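Local coordinates for nucleoprotein (PDB 6M7D), which forms the helical nucleocapsid of Sendai virus, coating the RNA genome at six ribonucleotides per subunit and shielding it from nucleases, at residues K50-S61 with F74-A82; I171-V179 with F192-R200. One frame throughout, in Å; residues are numbered along the deposited sequence.

Contact 1: residues K50-S61 with F74-A82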
loop_
_atom_site.group_PDB
_atom_site.type_symbol
_atom_site.label_atom_id
_atom_site.label_comp_id
_atom_site.label_asym_id
_atom_site.label_seq_id
_atom_site.Cartn_x
_atom_site.Cartn_y
_atom_site.Cartn_z
ATOM N N LYS A 50 7.410 -26.439 8.059
ATOM C CA LYS A 50 7.610 -25.039 7.601
ATOM C C LYS A 50 6.259 -24.315 7.581
ATOM O O LYS A 50 6.213 -23.155 8.029
ATOM C CB LYS A 50 8.285 -25.034 6.227
ATOM C CG LYS A 50 9.717 -25.550 6.218
ATOM C CD LYS A 50 10.356 -25.558 4.847
ATOM C CE LYS A 50 11.786 -26.053 4.862
ATOM N NZ LYS A 50 12.371 -26.069 3.502
ATOM N N LEU A 51 5.200 -24.983 7.114
ATOM C CA LEU A 51 3.880 -24.366 7.090
ATOM C C LEU A 51 3.323 -24.208 8.498
ATOM O O LEU A 51 2.635 -23.225 8.795
ATOM C CB LEU A 51 2.922 -25.180 6.225
ATOM C CG LEU A 51 1.631 -24.432 5.893
ATOM C CD1 LEU A 51 1.927 -23.245 4.998
ATOM C CD2 LEU A 51 0.610 -25.349 5.256
ATOM N N SER A 52 3.610 -25.165 9.381
ATOM C CA SER A 52 3.200 -25.022 10.773
ATOM C C SER A 52 3.892 -23.835 11.424
ATOM O O SER A 52 3.283 -23.105 12.211
ATOM C CB SER A 52 3.502 -26.304 11.541
ATOM O OG SER A 52 2.574 -26.491 12.591
ATOM N N ILE A 53 5.165 -23.621 11.098
ATOM C CA ILE A 53 5.895 -22.485 11.648
ATOM C C ILE A 53 5.338 -21.179 11.102
ATOM O O ILE A 53 5.225 -20.185 11.826
ATOM C CB ILE A 53 7.396 -22.630 11.350
ATOM C CG1 ILE A 53 7.992 -23.760 12.184
ATOM C CG2 ILE A 53 8.118 -21.338 11.624
ATOM C CD1 ILE A 53 9.394 -24.105 11.795
ATOM N N ALA A 54 4.983 -21.158 9.817
ATOM C CA ALA A 54 4.373 -19.967 9.239
ATOM C C ALA A 54 3.040 -19.651 9.903
ATOM O O ALA A 54 2.743 -18.489 10.201
ATOM C CB ALA A 54 4.191 -20.151 7.735
ATOM N N THR A 55 2.224 -20.675 10.147
ATOM C CA THR A 55 0.950 -20.451 10.816
ATOM C C THR A 55 1.154 -20.024 12.264
ATOM O O THR A 55 0.378 -19.228 12.797
ATOM C CB THR A 55 0.092 -21.711 10.735
ATOM O OG1 THR A 55 -0.112 -22.057 9.360
ATOM C CG2 THR A 55 -1.255 -21.486 11.392
ATOM N N THR A 56 2.207 -20.524 12.910
ATOM C CA THR A 56 2.508 -20.092 14.272
ATOM C C THR A 56 2.927 -18.631 14.302
ATOM O O THR A 56 2.509 -17.878 15.186
ATOM C CB THR A 56 3.598 -20.971 14.875
ATOM O OG1 THR A 56 3.451 -22.312 14.393
ATOM C CG2 THR A 56 3.493 -20.979 16.381
ATOM N N PHE A 57 3.756 -18.213 13.346
ATOM C CA PHE A 57 4.106 -16.802 13.229
ATOM C C PHE A 57 2.866 -15.948 13.009
ATOM O O PHE A 57 2.705 -14.895 13.636
ATOM C CB PHE A 57 5.089 -16.598 12.081
ATOM C CG PHE A 57 6.458 -17.131 12.350
ATOM C CD1 PHE A 57 7.355 -17.309 11.315
ATOM C CD2 PHE A 57 6.854 -17.450 13.631
ATOM C CE1 PHE A 57 8.612 -17.794 11.555
ATOM C CE2 PHE A 57 8.111 -17.937 13.872
ATOM C CZ PHE A 57 8.989 -18.110 12.834
ATOM N N LEU A 58 1.978 -16.388 12.118
ATOM C CA LEU A 58 0.775 -15.615 11.839
ATOM C C LEU A 58 -0.129 -15.533 13.059
ATOM O O LEU A 58 -0.755 -14.498 13.306
ATOM C CB LEU A 58 0.026 -16.224 10.659
ATOM C CG LEU A 58 -1.092 -15.349 10.100
ATOM C CD1 LEU A 58 -0.519 -14.190 9.316
ATOM C CD2 LEU A 58 -2.014 -16.168 9.241
ATOM N N ALA A 59 -0.216 -16.613 13.833
ATOM C CA ALA A 59 -1.073 -16.606 15.011
ATOM C C ALA A 59 -0.461 -15.782 16.132
ATOM O O ALA A 59 -1.183 -15.207 16.952
ATOM C CB ALA A 59 -1.332 -18.034 15.476
ATOM N N HIS A 60 0.867 -15.727 16.193
ATOM C CA HIS A 60 1.526 -14.921 17.210
ATOM C C HIS A 60 1.441 -13.441 16.876
ATOM O O HIS A 60 1.417 -12.596 17.775
ATOM C CB HIS A 60 2.980 -15.356 17.354
ATOM C CG HIS A 60 3.175 -16.515 18.278
ATOM N ND1 HIS A 60 2.372 -17.633 18.248
ATOM C CD2 HIS A 60 4.080 -16.730 19.259
ATOM C CE1 HIS A 60 2.775 -18.488 19.168
ATOM N NE2 HIS A 60 3.810 -17.964 19.797
ATOM N N SER A 61 1.443 -13.116 15.583
ATOM C CA SER A 61 1.325 -11.697 15.158
ATOM C C SER A 61 -0.045 -11.160 15.589
ATOM O O SER A 61 -0.116 -10.014 16.069
ATOM C CB SER A 61 1.520 -11.569 13.673
ATOM O OG SER A 61 0.527 -12.299 12.968
ATOM N N PHE A 74 6.998 -10.946 14.407
ATOM C CA PHE A 74 6.454 -12.205 13.910
ATOM C C PHE A 74 6.016 -12.077 12.459
ATOM O O PHE A 74 6.202 -13.002 11.661
ATOM C CB PHE A 74 5.292 -12.658 14.781
ATOM C CG PHE A 74 5.723 -13.305 16.045
ATOM C CD1 PHE A 74 6.510 -14.434 16.014
ATOM C CD2 PHE A 74 5.369 -12.774 17.265
ATOM C CE1 PHE A 74 6.917 -15.028 17.172
ATOM C CE2 PHE A 74 5.778 -13.364 18.424
ATOM C CZ PHE A 74 6.551 -14.493 18.379
ATOM N N LEU A 75 5.441 -10.933 12.096
ATOM C CA LEU A 75 5.139 -10.688 10.691
ATOM C C LEU A 75 6.413 -10.593 9.862
ATOM O O LEU A 75 6.448 -11.052 8.718
ATOM C CB LEU A 75 4.303 -9.422 10.548
ATOM C CG LEU A 75 2.817 -9.627 10.805
ATOM C CD1 LEU A 75 2.071 -8.341 10.591
ATOM C CD2 LEU A 75 2.277 -10.708 9.904
ATOM N N VAL A 76 7.468 -10.007 10.422
ATOM C CA VAL A 76 8.750 -9.932 9.731
ATOM C C VAL A 76 9.338 -11.323 9.548
ATOM O O VAL A 76 9.915 -11.636 8.504
ATOM C CB VAL A 76 9.701 -9.001 10.504
ATOM C CG1 VAL A 76 11.132 -9.245 10.118
ATOM C CG2 VAL A 76 9.332 -7.560 10.255
ATOM N N SER A 77 9.192 -12.177 10.559
ATOM C CA SER A 77 9.597 -13.573 10.447
ATOM C C SER A 77 8.851 -14.263 9.318
ATOM O O SER A 77 9.443 -14.982 8.506
ATOM C CB SER A 77 9.326 -14.287 11.767
ATOM O OG SER A 77 10.231 -13.877 12.765
ATOM N N LEU A 78 7.536 -14.064 9.268
ATOM C CA LEU A 78 6.727 -14.671 8.222
ATOM C C LEU A 78 7.175 -14.212 6.843
ATOM O O LEU A 78 7.327 -15.028 5.929
ATOM C CB LEU A 78 5.261 -14.333 8.455
ATOM C CG LEU A 78 4.251 -14.974 7.518
ATOM C CD1 LEU A 78 4.462 -16.464 7.477
ATOM C CD2 LEU A 78 2.865 -14.647 8.003
ATOM N N LEU A 79 7.401 -12.912 6.674
ATOM C CA LEU A 79 7.827 -12.412 5.375
ATOM C C LEU A 79 9.238 -12.862 5.027
ATOM O O LEU A 79 9.575 -12.972 3.845
ATOM C CB LEU A 79 7.737 -10.891 5.335
ATOM C CG LEU A 79 6.397 -10.265 5.702
ATOM C CD1 LEU A 79 6.617 -8.883 6.259
ATOM C CD2 LEU A 79 5.479 -10.218 4.513
ATOM N N ALA A 80 10.077 -13.118 6.029
ATOM C CA ALA A 80 11.416 -13.624 5.770
ATOM C C ALA A 80 11.424 -15.107 5.442
ATOM O O ALA A 80 12.389 -15.587 4.845
ATOM C CB ALA A 80 12.319 -13.357 6.972
ATOM N N MET A 81 10.378 -15.837 5.831
ATOM C CA MET A 81 10.274 -17.245 5.464
ATOM C C MET A 81 10.290 -17.462 3.958
ATOM O O MET A 81 10.583 -18.571 3.506
ATOM C CB MET A 81 8.997 -17.850 6.030
ATOM C CG MET A 81 9.015 -18.043 7.507
ATOM S SD MET A 81 7.597 -18.985 8.047
ATOM C CE MET A 81 8.077 -20.610 7.503
ATOM N N ALA A 82 9.970 -16.435 3.175
ATOM C CA ALA A 82 9.918 -16.553 1.727
ATOM C C ALA A 82 11.290 -16.668 1.090
ATOM O O ALA A 82 11.373 -16.937 -0.110
ATOM C CB ALA A 82 9.193 -15.347 1.144
#

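Contact 2: residues I171-V179 with F192-R200. With nucleotides of chain B.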
loop_
_atom_site.group_PDB
_atom_site.type_symbol
_atom_site.label_atom_id
_atom_site.label_comp_id
_atom_site.label_asym_id
_atom_site.label_seq_id
_atom_site.Cartn_x
_atom_site.Cartn_y
_atom_site.Cartn_z
ATOM N N ILE A 171 1.788 -14.980 2.614
ATOM C CA ILE A 171 2.565 -13.749 2.549
ATOM C C ILE A 171 1.893 -12.733 1.634
ATOM O O ILE A 171 1.845 -11.535 1.942
ATOM C CB ILE A 171 4.000 -14.072 2.111
ATOM C CG1 ILE A 171 4.691 -14.875 3.208
ATOM C CG2 ILE A 171 4.768 -12.811 1.808
ATOM C CD1 ILE A 171 6.036 -15.369 2.836
ATOM N N VAL A 172 1.362 -13.192 0.502
ATOM C CA VAL A 172 0.607 -12.327 -0.389
ATOM C C VAL A 172 -0.561 -11.702 0.346
ATOM O O VAL A 172 -0.893 -10.536 0.127
ATOM C CB VAL A 172 0.145 -13.126 -1.621
ATOM C CG1 VAL A 172 -1.119 -12.548 -2.212
ATOM C CG2 VAL A 172 1.224 -13.126 -2.644
ATOM N N GLN A 173 -1.194 -12.457 1.240
ATOM C CA GLN A 173 -2.317 -11.891 1.969
ATOM C C GLN A 173 -1.868 -10.860 2.989
ATOM O O GLN A 173 -2.573 -9.876 3.225
ATOM C CB GLN A 173 -3.107 -13.001 2.635
ATOM C CG GLN A 173 -3.864 -13.838 1.669
ATOM C CD GLN A 173 -4.734 -14.827 2.361
ATOM O OE1 GLN A 173 -5.905 -14.574 2.594
ATOM N NE2 GLN A 173 -4.166 -15.965 2.707
ATOM N N VAL A 174 -0.706 -11.059 3.603
ATOM C CA VAL A 174 -0.162 -10.020 4.479
ATOM C C VAL A 174 0.066 -8.731 3.695
ATOM O O VAL A 174 -0.268 -7.625 4.148
ATOM C CB VAL A 174 1.127 -10.520 5.153
ATOM C CG1 VAL A 174 1.760 -9.423 5.977
ATOM C CG2 VAL A 174 0.831 -11.725 6.013
ATOM N N TRP A 175 0.605 -8.855 2.487
ATOM C CA TRP A 175 0.804 -7.675 1.652
ATOM C C TRP A 175 -0.524 -7.039 1.245
ATOM O O TRP A 175 -0.653 -5.806 1.195
ATOM C CB TRP A 175 1.628 -8.059 0.432
ATOM C CG TRP A 175 3.056 -8.299 0.744
ATOM C CD1 TRP A 175 3.597 -9.418 1.286
ATOM C CD2 TRP A 175 4.134 -7.394 0.539
ATOM N NE1 TRP A 175 4.946 -9.272 1.430
ATOM C CE2 TRP A 175 5.303 -8.034 0.979
ATOM C CE3 TRP A 175 4.228 -6.103 0.024
ATOM C CZ2 TRP A 175 6.541 -7.432 0.917
ATOM C CZ3 TRP A 175 5.456 -5.510 -0.032
ATOM C CH2 TRP A 175 6.597 -6.174 0.404
ATOM N N ILE A 176 -1.525 -7.864 0.944
ATOM C CA ILE A 176 -2.841 -7.340 0.604
ATOM C C ILE A 176 -3.412 -6.560 1.775
ATOM O O ILE A 176 -4.101 -5.551 1.593
ATOM C CB ILE A 176 -3.780 -8.480 0.170
ATOM C CG1 ILE A 176 -3.313 -9.084 -1.143
ATOM C CG2 ILE A 176 -5.177 -7.968 -0.025
ATOM C CD1 ILE A 176 -3.997 -10.362 -1.479
ATOM N N VAL A 177 -3.137 -7.013 2.997
ATOM C CA VAL A 177 -3.503 -6.217 4.163
ATOM C C VAL A 177 -2.826 -4.859 4.097
ATOM O O VAL A 177 -3.476 -3.821 4.254
ATOM C CB VAL A 177 -3.154 -6.954 5.465
ATOM C CG1 VAL A 177 -3.333 -6.025 6.637
ATOM C CG2 VAL A 177 -4.019 -8.178 5.630
ATOM N N LEU A 178 -1.518 -4.844 3.832
ATOM C CA LEU A 178 -0.807 -3.568 3.747
ATOM C C LEU A 178 -1.436 -2.621 2.735
ATOM O O LEU A 178 -1.308 -1.400 2.870
ATOM C CB LEU A 178 0.666 -3.783 3.397
ATOM C CG LEU A 178 1.485 -2.486 3.343
ATOM C CD1 LEU A 178 1.540 -1.852 4.708
ATOM C CD2 LEU A 178 2.875 -2.684 2.796
ATOM N N VAL A 179 -2.105 -3.155 1.712
ATOM C CA VAL A 179 -2.683 -2.291 0.677
ATOM C C VAL A 179 -3.529 -1.175 1.289
ATOM O O VAL A 179 -3.487 -0.028 0.831
ATOM C CB VAL A 179 -3.499 -3.110 -0.340
ATOM C CG1 VAL A 179 -4.200 -2.187 -1.317
ATOM C CG2 VAL A 179 -2.616 -4.042 -1.093
ATOM N N PHE A 192 -9.524 -5.547 1.617
ATOM C CA PHE A 192 -8.699 -6.744 1.601
ATOM C C PHE A 192 -9.344 -7.829 0.769
ATOM O O PHE A 192 -8.683 -8.464 -0.053
ATOM C CB PHE A 192 -8.452 -7.265 3.017
ATOM C CG PHE A 192 -7.756 -8.597 3.046
ATOM C CD1 PHE A 192 -8.473 -9.777 3.041
ATOM C CD2 PHE A 192 -6.382 -8.667 3.048
ATOM C CE1 PHE A 192 -7.829 -10.987 3.043
ATOM C CE2 PHE A 192 -5.742 -9.877 3.050
ATOM C CZ PHE A 192 -6.466 -11.033 3.052
ATOM N N PHE A 193 -10.629 -8.085 0.989
ATOM C CA PHE A 193 -11.255 -9.177 0.252
ATOM C C PHE A 193 -11.473 -8.800 -1.205
ATOM O O PHE A 193 -11.432 -9.660 -2.092
ATOM C CB PHE A 193 -12.543 -9.590 0.947
ATOM C CG PHE A 193 -12.298 -10.309 2.230
ATOM C CD1 PHE A 193 -11.597 -11.496 2.239
ATOM C CD2 PHE A 193 -12.715 -9.780 3.431
ATOM C CE1 PHE A 193 -11.344 -12.152 3.417
ATOM C CE2 PHE A 193 -12.462 -10.435 4.610
ATOM C CZ PHE A 193 -11.778 -11.619 4.602
ATOM N N ASN A 194 -11.629 -7.505 -1.480
ATOM C CA ASN A 194 -11.684 -7.048 -2.860
ATOM C C ASN A 194 -10.360 -7.293 -3.575
ATOM O O ASN A 194 -10.341 -7.738 -4.727
ATOM C CB ASN A 194 -12.063 -5.572 -2.890
ATOM C CG ASN A 194 -12.287 -5.051 -4.290
ATOM O OD1 ASN A 194 -13.076 -5.605 -5.052
ATOM N ND2 ASN A 194 -11.599 -3.969 -4.633
ATOM N N ARG A 195 -9.255 -6.952 -2.904
ATOM C CA ARG A 195 -7.889 -7.183 -3.446
ATOM C C ARG A 195 -7.617 -8.690 -3.546
ATOM O O ARG A 195 -7.046 -9.124 -4.561
ATOM C CB ARG A 195 -6.841 -6.518 -2.547
ATOM C CG ARG A 195 -6.590 -5.049 -2.857
ATOM C CD ARG A 195 -6.535 -4.770 -4.346
ATOM N NE ARG A 195 -7.815 -4.307 -4.859
ATOM C CZ ARG A 195 -8.239 -4.491 -6.102
ATOM N NH1 ARG A 195 -7.487 -5.149 -6.968
ATOM N NH2 ARG A 195 -9.418 -4.030 -6.473
ATOM N N LEU A 196 -8.044 -9.449 -2.531
ATOM C CA LEU A 196 -7.834 -10.923 -2.434
ATOM C C LEU A 196 -8.610 -11.693 -3.509
ATOM O O LEU A 196 -8.197 -12.822 -3.828
ATOM C CB LEU A 196 -8.214 -11.409 -1.032
ATOM C CG LEU A 196 -7.953 -12.891 -0.775
ATOM C CD1 LEU A 196 -6.462 -13.183 -0.784
ATOM C CD2 LEU A 196 -8.577 -13.335 0.539
ATOM N N GLU A 197 -9.673 -11.083 -4.042
ATOM C CA GLU A 197 -10.553 -11.725 -5.053
ATOM C C GLU A 197 -9.748 -12.053 -6.315
ATOM O O GLU A 197 -9.917 -13.165 -6.839
ATOM C CB GLU A 197 -11.716 -10.786 -5.377
ATOM C CG GLU A 197 -12.822 -11.436 -6.184
ATOM C CD GLU A 197 -14.010 -10.527 -6.450
ATOM O OE1 GLU A 197 -14.044 -9.421 -5.874
ATOM O OE2 GLU A 197 -14.897 -10.927 -7.233
ATOM N N ALA A 198 -8.879 -11.140 -6.758
ATOM C CA ALA A 198 -8.074 -11.390 -7.975
ATOM C C ALA A 198 -7.155 -12.596 -7.749
ATOM O O ALA A 198 -7.079 -13.458 -8.644
ATOM C CB ALA A 198 -7.273 -10.158 -8.308
ATOM N N PHE A 199 -6.513 -12.654 -6.579
ATOM C CA PHE A 199 -5.581 -13.758 -6.223
ATOM C C PHE A 199 -6.330 -15.090 -6.115
ATOM O O PHE A 199 -5.802 -16.105 -6.601
ATOM C CB PHE A 199 -4.803 -13.402 -4.954
ATOM C CG PHE A 199 -3.780 -12.316 -5.162
ATOM C CD1 PHE A 199 -2.532 -12.611 -5.687
ATOM C CD2 PHE A 199 -4.070 -10.997 -4.857
ATOM C CE1 PHE A 199 -1.594 -11.613 -5.888
ATOM C CE2 PHE A 199 -3.131 -10.000 -5.059
ATOM C CZ PHE A 199 -1.894 -10.309 -5.574
ATOM N N ARG A 200 -7.521 -15.085 -5.509
ATOM C CA ARG A 200 -8.299 -16.343 -5.359
ATOM C C ARG A 200 -8.687 -16.888 -6.740
ATOM O O ARG A 200 -8.505 -18.099 -6.960
ATOM C CB ARG A 200 -9.510 -16.120 -4.448
ATOM C CG ARG A 200 -9.146 -16.021 -2.974
ATOM C CD ARG A 200 -10.216 -16.572 -2.052
ATOM N NE ARG A 200 -11.244 -15.597 -1.722
ATOM C CZ ARG A 200 -12.231 -15.813 -0.862
ATOM N NH1 ARG A 200 -13.120 -14.865 -0.621
ATOM N NH2 ARG A 200 -12.326 -16.977 -0.245
ATOM P P U B 6 -11.875 -2.198 -7.916
ATOM O OP1 U B 6 -12.891 -3.167 -8.357
ATOM O OP2 U B 6 -11.425 -2.216 -6.518
ATOM O "O5'" U B 6 -10.602 -2.342 -8.848
ATOM C "C5'" U B 6 -10.672 -2.072 -10.238
ATOM C "C4'" U B 6 -9.301 -1.891 -10.827
ATOM O "O4'" U B 6 -8.765 -0.604 -10.435
ATOM C "C3'" U B 6 -8.244 -2.873 -10.364
ATOM O "O3'" U B 6 -8.336 -4.155 -10.976
ATOM C "C2'" U B 6 -6.956 -2.116 -10.662
ATOM O "O2'" U B 6 -6.651 -2.161 -12.046
ATOM C "C1'" U B 6 -7.363 -0.684 -10.311
ATOM N N1 U B 6 -6.960 -0.316 -8.929
ATOM C C2 U B 6 -5.703 0.229 -8.751
ATOM O O2 U B 6 -4.933 0.436 -9.658
ATOM N N3 U B 6 -5.354 0.532 -7.472
ATOM C C4 U B 6 -6.119 0.342 -6.356
ATOM O O4 U B 6 -5.663 0.667 -5.267
ATOM C C5 U B 6 -7.404 -0.227 -6.610
ATOM C C6 U B 6 -7.769 -0.529 -7.849
#

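Contact 1: residues K50-S61 with F74-A82
Phe-57 points toward helix 68-80, and its ring is sandwiched: the CB of Ser-77 lies over one face, 3.8 Å from the ring centroid, while the opposite face looks back at the carbonyl O of Ile-53, one turn earlier in its own helix. Met-81 adds a Met-aromatic contact, its SD approaching obliquely at 3.7 Å from Phe-57 CD1. The thioether chain bends at its last torsion (chi3 75°), which turns the methyl group toward the backbone around Lys-50 and leaves the sulfur against Ala-54, SD to CB 3.6 Å.

At the other end the aromatic roles are reversed. Phe-74 offers a face to His-60, whose CB sits over the middle of the ring, 3.5 Å from its centroid; the imidazole then turns its edge to the same ring, the planes at 74°, an edge-to-face pair. His-60 NE2 is hydrogen-bonded to the O of Trp-133, which limits how the imidazole can turn. Phe-57 and Phe-74 cross at about a right angle.

Along the flank, Leu-78 divides its branches: CD1 meets Ala-54 CB at 3.7 Å and CD2 meets Leu-58 CD1. Farther along, Ser-61 CB rests on Leu-75 CG. Ser-77 OG turns to the strand 33-40, bonded to Phe-38 N, and that strand also touches Phe-57 and Met-81.

Over residues 50-61 and 74-80 the axes approach to 8.4 Å at 154°, nearly antiparallel, and form a buried helical hairpin packed beside strand 33-40 in what corresponds to the Ncore of paramyxovirus nucleoproteins.

Contact 2: residues I171-V179 with F192-R200
Phe-199 presents one face to Val-172, whose CG1 stands over the ring centre, 3.8 Å from the centroid, in a CH-pi contact; Ile-176 CD1 comes at the same ring obliquely, 3.4 Å from CD2. Phe-192 receives the carbonyl O of Gln-173 at its edge, near the ring plane, while Val-177 CG2 approaches obliquely. This is a buried helical hairpin whose segments run roughly antiparallel, at 140°, with Ile-176 as a knob in a hole formed by Phe-192, Arg-195, Leu-196 and Phe-199. Its two branches part company, CG2 meeting Arg-195 CB at 3.4 Å and CD1 going toward Leu-196 and Phe-199.

The amide of Gln-173 lies 28° from the plane of Phe-192, its OE1 3.6 Å from Leu-196 CD2 and hydrogen-bonded to Phe-211 N.

Arg-195, an RNA-binding residue, leaves the packing through bends at chi2 and chi3. Its CB and CG stay against Ile-176 and Val-179, while the guanidinium meets Tyr-260 in a cation-pi contact and U6 of chain B with one face. NH2 makes weak bonds to O5' and OP2 of that nucleotide, and Asn-194 ND2 donates to the same OP2 at 2.6 Å.

How the contacts relate
Contact 1 closes before contact 2 opens along the chain, and their centres lie about 17 Å apart. The first pairs helices 47-62 and 68-80, the second helices 163-181 and 188-202. Helices 68-80 and 163-181 join them directly: Leu-79 CD2 packs 3.3 Å from Trp-175 NE1, and Ile-171 CD1 reaches Leu-78 O and, in the loop that follows the helix, Ala-82 CB. The two hairpins thus pack against each other through these helices, within what corresponds to Ncore. Contact 1 lies on the side of strand 33-40, its nearest atom about 18 Å from the RNA, whereas contact 2 touches the RNA itself.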